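Local coordinates for malonate decarboxylase subunit alpha (Acinetobacter baumannii ATCC 17978, PDB 6MPR), which probably serves as the acyl-carrier-protein transferase of malonate decarboxylase, exchanging acetyl for malonyl on the carrier thiol so that malonate can be decarboxylated, at residues A[172-184]-A[341-353]. Sequence-based numbering, arbitrary orientation. Where two conformers were deposited one is given.
Sequences IYTGPSTEDSPAL and GRDGALRSNRMMC
Arg-350 lies alongside Glu-179 and Asp-180, all three side chains pointing the same way, and one nitrogen serves both acids: NH1 is 2.8 Å from Glu-179 OE1 and 2.8 Å from Asp-180 OD1. Both oxygens sit at the guanidinium edge, close to its plane. The carboxylates are turned differently, however. That of Glu-179 stands 82° from the guanidinium plane and offers its anti lone pair, whereas Asp-180 is met on the syn side. A bend at chi3 (-78°) swings the guanidinium into this position. The backbone follows: Arg-350 N donates to Glu-179 O (3.0 Å), and a water links that same carbonyl to OD1 of the N-cap residue Asn-349 and to Met-351 N.

Ser-348 OG bridges the loop backbone, donating to Pro-176 O (2.6 Å) from above the carbonyl plane and accepting an almost straight bond from Glu-179 N (3.1 Å, 173°). Thr-178 CG2 rests over one face of the Arg-347 guanidinium, 3.9 Å from NH1; that arginine also pairs with Asp-213 and with Glu-186 of the second subunit. Tyr-147 OH bonds to Asp-180 OD2. One buried NH1 gripping two carboxylates thus ties the 178-181 turn to the first residue of helix 350-359 in a salt-bridge network.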
ATOM      1  N   ILE A 172     -23.165   8.727   0.341  1.00 11.01           N
ATOM      2  CA  ILE A 172     -23.300   7.518  -0.460  1.00 15.29           C
ATOM      3  C   ILE A 172     -23.178   6.297   0.436  1.00 14.21           C
ATOM      4  O   ILE A 172     -22.265   6.203   1.263  1.00 11.63           O
ATOM      5  CB  ILE A 172     -22.250   7.427  -1.593  1.00 11.49           C
ATOM      6  CG1 ILE A 172     -22.086   8.765  -2.324  1.00 12.63           C
ATOM      7  CG2 ILE A 172     -22.670   6.344  -2.581  1.00  9.41           C
ATOM      8  CD1 ILE A 172     -23.301   9.177  -3.146  1.00 12.04           C
ATOM      9  N   TYR A 173     -24.070   5.341   0.230  1.00 10.16           N
ATOM     10  CA  TYR A 173     -23.915   3.990   0.756  1.00  9.27           C
ATOM     11  C   TYR A 173     -23.412   3.095  -0.372  1.00 11.35           C
ATOM     12  O   TYR A 173     -24.091   2.955  -1.397  1.00 13.48           O
ATOM     13  CB  TYR A 173     -25.240   3.474   1.316  1.00  9.79           C
ATOM     14  CG  TYR A 173     -25.209   2.013   1.706  1.00  9.75           C
ATOM     15  CD1 TYR A 173     -24.333   1.563   2.677  1.00 11.91           C
ATOM     16  CD2 TYR A 173     -26.038   1.084   1.081  1.00 11.92           C
ATOM     17  CE1 TYR A 173     -24.286   0.221   3.028  1.00 14.40           C
ATOM     18  CE2 TYR A 173     -26.005  -0.256   1.419  1.00 15.03           C
ATOM     19  CZ  TYR A 173     -25.125  -0.681   2.401  1.00 15.18           C
ATOM     20  OH  TYR A 173     -25.072  -2.012   2.746  1.00 15.54           O
ATOM     21  N   THR A 174     -22.204   2.535  -0.210  1.00  8.49           N
ATOM     22  CA  THR A 174     -21.648   1.594  -1.181  1.00  8.52           C
ATOM     23  C   THR A 174     -21.628   0.143  -0.693  1.00 13.52           C
ATOM     24  O   THR A 174     -21.549  -0.773  -1.523  1.00 13.12           O
ATOM     25  CB  THR A 174     -20.218   2.012  -1.576  1.00  9.91           C
ATOM     26  OG1 THR A 174     -19.410   2.195  -0.403  1.00 13.08           O
ATOM     27  CG2 THR A 174     -20.230   3.318  -2.340  1.00 12.36           C
ATOM     28  N   GLY A 175     -21.666  -0.086   0.622  1.00 11.71           N
ATOM     29  CA  GLY A 175     -21.955  -1.393   1.181  1.00 14.34           C
ATOM     30  C   GLY A 175     -20.953  -2.477   0.822  1.00 11.72           C
ATOM     31  O   GLY A 175     -19.735  -2.246   0.771  1.00 14.60           O
ATOM     32  N   PRO A 176     -21.454  -3.690   0.567  1.00  9.37           N
ATOM     33  CA  PRO A 176     -20.546  -4.792   0.193  1.00  9.06           C
ATOM     34  C   PRO A 176     -19.710  -4.491  -1.035  1.00  9.13           C
ATOM     35  O   PRO A 176     -18.617  -5.047  -1.174  1.00  8.82           O
ATOM     36  CB  PRO A 176     -21.497  -5.971  -0.062  1.00 10.54           C
ATOM     37  CG  PRO A 176     -22.730  -5.636   0.757  1.00 16.60           C
ATOM     38  CD  PRO A 176     -22.854  -4.131   0.715  1.00 11.43           C
ATOM     39  N   SER A 177     -20.165  -3.603  -1.920  1.00 11.41           N
ATOM     40  CA  SER A 177     -19.425  -3.305  -3.139  1.00  8.90           C
ATOM     41  C   SER A 177     -18.675  -1.982  -3.059  1.00  9.62           C
ATOM     42  O   SER A 177     -18.502  -1.300  -4.079  1.00 12.42           O
ATOM     43  CB  SER A 177     -20.365  -3.333  -4.345  1.00 11.72           C
ATOM     44  OG  SER A 177     -20.825  -4.645  -4.530  1.00 15.90           O
ATOM     45  N   THR A 178     -18.236  -1.602  -1.855  1.00  9.95           N
ATOM     46  CA  THR A 178     -17.407  -0.415  -1.683  1.00 10.72           C
ATOM     47  C   THR A 178     -16.176  -0.466  -2.593  1.00 11.63           C
ATOM     48  O   THR A 178     -15.887   0.496  -3.315  1.00  8.78           O
ATOM     49  CB  THR A 178     -17.018  -0.283  -0.210  1.00  7.12           C
ATOM     50  OG1 THR A 178     -18.199   0.003   0.574  1.00  8.11           O
ATOM     51  CG2 THR A 178     -16.019   0.843  -0.022  1.00  8.93           C
ATOM     52  N   GLU A 179     -15.461  -1.600  -2.598  1.00  7.29           N
ATOM     53  CA  GLU A 179     -14.354  -1.829  -3.531  1.00  8.42           C
ATOM     54  C   GLU A 179     -13.364  -0.667  -3.589  1.00  8.04           C
ATOM     55  O   GLU A 179     -12.802  -0.280  -2.552  1.00  8.32           O
ATOM     56  CB  GLU A 179     -14.890  -2.131  -4.947  1.00  7.52           C
ATOM     57  CG  GLU A 179     -15.547  -3.540  -5.058  1.00 11.72           C
ATOM     58  CD  GLU A 179     -15.959  -3.901  -6.492  1.00 13.80           C
ATOM     59  OE1 GLU A 179     -15.070  -4.077  -7.364  1.00 13.95           O
ATOM     60  OE2 GLU A 179     -17.180  -4.005  -6.747  1.00 14.29           O
ATOM     61  N   ASP A 180     -13.132  -0.125  -4.804  1.00  7.88           N
ATOM     62  CA  ASP A 180     -12.149   0.935  -5.024  1.00 14.50           C
ATOM     63  C   ASP A 180     -12.669   2.323  -4.686  1.00 10.27           C
ATOM     64  O   ASP A 180     -11.866   3.261  -4.638  1.00 11.05           O
ATOM     65  CB  ASP A 180     -11.676   1.025  -6.495  1.00  9.02           C
ATOM     66  CG  ASP A 180     -11.479  -0.334  -7.181  1.00 14.88           C
ATOM     67  OD1 ASP A 180     -12.252  -1.279  -6.951  1.00 15.74           O
ATOM     68  OD2 ASP A 180     -10.568  -0.421  -8.032  1.00 13.07           O
ATOM     69  N   SER A 181     -13.973   2.493  -4.483  1.00  8.77           N
ATOM     70  CA  SER A 181     -14.538   3.844  -4.542  1.00  9.94           C
ATOM     71  C   SER A 181     -13.879   4.838  -3.588  1.00 10.29           C
ATOM     72  O   SER A 181     -13.577   5.964  -4.023  1.00 10.59           O
ATOM     73  CB  SER A 181     -16.058   3.759  -4.328  1.00  9.90           C
ATOM     74  OG  SER A 181     -16.636   3.032  -5.395  1.00 12.45           O
ATOM     75  N   PRO A 182     -13.614   4.518  -2.315  1.00  9.11           N
ATOM     76  CA  PRO A 182     -13.005   5.541  -1.443  1.00 16.03           C
ATOM     77  C   PRO A 182     -11.626   5.971  -1.916  1.00 13.63           C
ATOM     78  O   PRO A 182     -11.270   7.147  -1.787  1.00 12.45           O
ATOM     79  CB  PRO A 182     -12.945   4.849  -0.074  1.00 15.50           C
ATOM     80  CG  PRO A 182     -13.924   3.721  -0.155  1.00 17.93           C
ATOM     81  CD  PRO A 182     -13.837   3.257  -1.582  1.00 12.46           C
ATOM     82  N   ALA A 183     -10.847   5.052  -2.490  1.00  8.78           N
ATOM     83  CA  ALA A 183      -9.503   5.391  -2.949  1.00 10.66           C
ATOM     84  C   ALA A 183      -9.544   6.236  -4.212  1.00  8.88           C
ATOM     85  O   ALA A 183      -8.634   7.034  -4.445  1.00 12.48           O
ATOM     86  CB  ALA A 183      -8.684   4.123  -3.214  1.00  9.39           C
ATOM     87  N   LEU A 184     -10.575   6.054  -5.045  1.00  9.31           N
ATOM     88  CA  LEU A 184     -10.687   6.822  -6.285  1.00  8.46           C
ATOM     89  C   LEU A 184     -11.267   8.209  -6.036  1.00 11.07           C
ATOM     90  O   LEU A 184     -10.904   9.174  -6.725  1.00 10.50           O
ATOM     91  CB  LEU A 184     -11.566   6.075  -7.294  1.00  9.17           C
ATOM     92  CG  LEU A 184     -11.163   4.653  -7.682  1.00  8.66           C
ATOM     93  CD1 LEU A 184     -12.218   4.014  -8.591  1.00 10.94           C
ATOM     94  CD2 LEU A 184      -9.779   4.627  -8.329  1.00  8.33           C
ATOM     95  N   GLY A 341     -20.448  -3.781   8.877  1.00 13.38           N
ATOM     96  CA  GLY A 341     -20.810  -2.574   9.579  1.00 16.44           C
ATOM     97  C   GLY A 341     -21.817  -2.832  10.670  1.00 17.67           C
ATOM     98  O   GLY A 341     -22.421  -3.904  10.765  1.00 15.64           O
ATOM     99  N   ARG A 342     -21.997  -1.825  11.530  1.00 21.94           N
ATOM    100  CA  ARG A 342     -23.004  -1.994  12.572  1.00 31.80           C
ATOM    101  C   ARG A 342     -24.396  -2.124  11.969  1.00 23.36           C
ATOM    102  O   ARG A 342     -25.294  -2.687  12.609  1.00 25.37           O
ATOM    103  CB  ARG A 342     -22.933  -0.847  13.584  1.00 37.37           C
ATOM    104  CG  ARG A 342     -23.468   0.476  13.112  1.00 43.23           C
ATOM    105  CD  ARG A 342     -23.602   1.436  14.294  1.00 43.62           C
ATOM    106  NE  ARG A 342     -22.310   1.696  14.927  1.00 41.35           N
ATOM    107  CZ  ARG A 342     -22.010   2.823  15.563  1.00 33.87           C
ATOM    108  NH1 ARG A 342     -22.911   3.790  15.642  1.00 26.07           N
ATOM    109  NH2 ARG A 342     -20.813   2.989  16.106  1.00 32.05           N
ATOM    110  N   ASP A 343     -24.581  -1.649  10.728  1.00 22.93           N
ATOM    111  CA  ASP A 343     -25.798  -1.923   9.974  1.00 22.27           C
ATOM    112  C   ASP A 343     -25.945  -3.405   9.625  1.00 22.36           C
ATOM    113  O   ASP A 343     -27.065  -3.861   9.354  1.00 22.89           O
ATOM    114  CB  ASP A 343     -25.821  -1.080   8.694  1.00 21.40           C
ATOM    115  CG  ASP A 343     -24.773  -1.523   7.667  1.00 22.03           C
ATOM    116  OD1 ASP A 343     -23.607  -1.106   7.778  1.00 17.15           O
ATOM    117  OD2 ASP A 343     -25.116  -2.295   6.743  1.00 25.10           O
ATOM    118  N   GLY A 344     -24.852  -4.166   9.617  1.00 15.71           N
ATOM    119  CA  GLY A 344     -24.885  -5.587   9.327  1.00 11.55           C
ATOM    120  C   GLY A 344     -24.157  -6.008   8.061  1.00 15.95           C
ATOM    121  O   GLY A 344     -23.725  -7.166   7.966  1.00 15.85           O
ATOM    122  N   ALA A 345     -23.979  -5.118   7.088  1.00 13.15           N
ATOM    123  CA  ALA A 345     -23.490  -5.517   5.769  1.00 11.96           C
ATOM    124  C   ALA A 345     -21.962  -5.419   5.647  1.00 10.69           C
ATOM    125  O   ALA A 345     -21.313  -4.571   6.271  1.00 13.29           O
ATOM    126  CB  ALA A 345     -24.141  -4.657   4.683  1.00 15.69           C
ATOM    127  N   LEU A 346     -21.404  -6.300   4.806  1.00 11.07           N
ATOM    128  CA  LEU A 346     -19.987  -6.282   4.460  1.00  8.66           C
ATOM    129  C   LEU A 346     -19.499  -4.879   4.111  1.00 10.13           C
ATOM    130  O   LEU A 346     -20.208  -4.101   3.469  1.00 14.27           O
ATOM    131  CB  LEU A 346     -19.746  -7.209   3.260  1.00 11.62           C
ATOM    132  CG  LEU A 346     -18.346  -7.297   2.632  1.00 13.82           C
ATOM    133  CD1 LEU A 346     -17.338  -7.917   3.607  1.00 13.82           C
ATOM    134  CD2 LEU A 346     -18.357  -8.069   1.288  1.00 13.33           C
ATOM    135  N   ARG A 347     -18.262  -4.572   4.518  1.00  9.26           N
ATOM    136  CA  ARG A 347     -17.517  -3.402   4.038  1.00 11.09           C
ATOM    137  C   ARG A 347     -16.255  -3.930   3.362  1.00 12.17           C
ATOM    138  O   ARG A 347     -15.282  -4.294   4.033  1.00 14.51           O
ATOM    139  CB  ARG A 347     -17.186  -2.440   5.185  1.00 11.42           C
ATOM    140  CG  ARG A 347     -16.058  -1.455   4.946  1.00 20.45           C
ATOM    141  CD  ARG A 347     -16.507  -0.080   4.413  1.00 14.95           C
ATOM    142  NE  ARG A 347     -15.346   0.815   4.322  1.00 15.35           N
ATOM    143  CZ  ARG A 347     -15.359   2.066   3.860  1.00 15.31           C
ATOM    144  NH1 ARG A 347     -16.491   2.631   3.431  1.00 12.12           N
ATOM    145  NH2 ARG A 347     -14.224   2.754   3.826  1.00 14.47           N
ATOM    146  N   SER A 348     -16.291  -4.029   2.038  1.00 12.58           N
ATOM    147  CA  SER A 348     -15.068  -4.299   1.308  1.00  9.85           C
ATOM    148  C   SER A 348     -14.254  -3.017   1.197  1.00  9.62           C
ATOM    149  O   SER A 348     -14.746  -1.909   1.426  1.00  9.94           O
ATOM    150  CB  SER A 348     -15.375  -4.833  -0.081  1.00 12.01           C
ATOM    151  OG  SER A 348     -16.273  -3.969  -0.741  1.00 12.23           O
ATOM    152  N   ASN A 349     -12.983  -3.183   0.856  1.00  9.93           N
ATOM    153  CA  ASN A 349     -12.112  -2.034   0.679  1.00  8.98           C
ATOM    154  C   ASN A 349     -10.916  -2.552  -0.119  1.00 10.54           C
ATOM    155  O   ASN A 349     -10.010  -3.146   0.462  1.00  8.67           O
ATOM    156  CB  ASN A 349     -11.705  -1.462   2.032  1.00  8.95           C
ATOM    157  CG  ASN A 349     -10.869  -0.203   1.925  1.00 10.54           C
ATOM    158  OD1 ASN A 349     -10.089  -0.035   0.985  1.00 11.03           O
ATOM    159  ND2 ASN A 349     -11.015   0.689   2.912  1.00  9.14           N
ATOM    160  N   ARG A 350     -10.935  -2.342  -1.441  1.00  8.62           N
ATOM    161  CA  ARG A 350      -9.910  -2.979  -2.274  1.00  8.96           C
ATOM    162  C   ARG A 350      -8.524  -2.428  -1.964  1.00  9.93           C
ATOM    163  O   ARG A 350      -7.547  -3.191  -1.912  1.00  8.59           O
ATOM    164  CB  ARG A 350     -10.242  -2.838  -3.770  1.00 11.49           C
ATOM    165  CG  ARG A 350      -9.116  -3.381  -4.692  1.00  8.89           C
ATOM    166  CD  ARG A 350      -9.611  -3.712  -6.106  1.00  8.51           C
ATOM    167  NE  ARG A 350     -10.320  -4.992  -6.129  1.00 12.49           N
ATOM    168  CZ  ARG A 350     -11.627  -5.139  -6.327  1.00 10.86           C
ATOM    169  NH1 ARG A 350     -12.392  -4.084  -6.555  1.00  9.51           N
ATOM    170  NH2 ARG A 350     -12.180  -6.350  -6.310  1.00 12.28           N
ATOM    171  N   MET A 351      -8.407  -1.121  -1.721  1.00  8.19           N
ATOM    172  CA  MET A 351      -7.097  -0.567  -1.379  0.56 10.07           C
ATOM    173  C   MET A 351      -6.553  -1.185  -0.095  1.00  9.41           C
ATOM    174  O   MET A 351      -5.384  -1.602  -0.035  1.00  7.71           O
ATOM    175  CB  MET A 351      -7.160   0.954  -1.246  0.56 11.10           C
ATOM    176  CG  MET A 351      -5.832   1.521  -0.739  0.56 10.64           C
ATOM    177  SD  MET A 351      -5.355   3.107  -1.415  0.56 35.17           S
ATOM    178  CE  MET A 351      -6.167   4.254  -0.322  0.56 36.79           C
ATOM    179  N   MET A 352      -7.384  -1.258   0.950  1.00  9.03           N
ATOM    180  CA  MET A 352      -6.906  -1.789   2.227  1.00 10.84           C
ATOM    181  C   MET A 352      -6.585  -3.273   2.129  1.00 11.04           C
ATOM    182  O   MET A 352      -5.585  -3.746   2.696  1.00  8.91           O
ATOM    183  CB  MET A 352      -7.941  -1.513   3.318  1.00  8.08           C
ATOM    184  CG  MET A 352      -7.572  -1.983   4.723  1.00 11.66           C
ATOM    185  SD  MET A 352      -8.908  -1.513   5.858  1.00 16.05           S
ATOM    186  CE  MET A 352      -8.599   0.248   5.995  1.00 12.55           C
ATOM    187  N   CYS A 353      -7.409  -4.011   1.391  1.00  8.53           N
ATOM    188  CA  CYS A 353      -7.202  -5.443   1.265  1.00  9.54           C
ATOM    189  C   CYS A 353      -5.962  -5.746   0.430  1.00  8.25           C
ATOM    190  O   CYS A 353      -5.184  -6.636   0.773  1.00  8.95           O
ATOM    191  CB  CYS A 353      -8.446  -6.073   0.644  1.00  7.75           C
ATOM    192  SG  CYS A 353      -8.600  -7.823   0.915  1.00 10.51           S
TER
HETATM  193  O   HOH W   1     -10.458   1.092  -1.860  1.00 16.13           O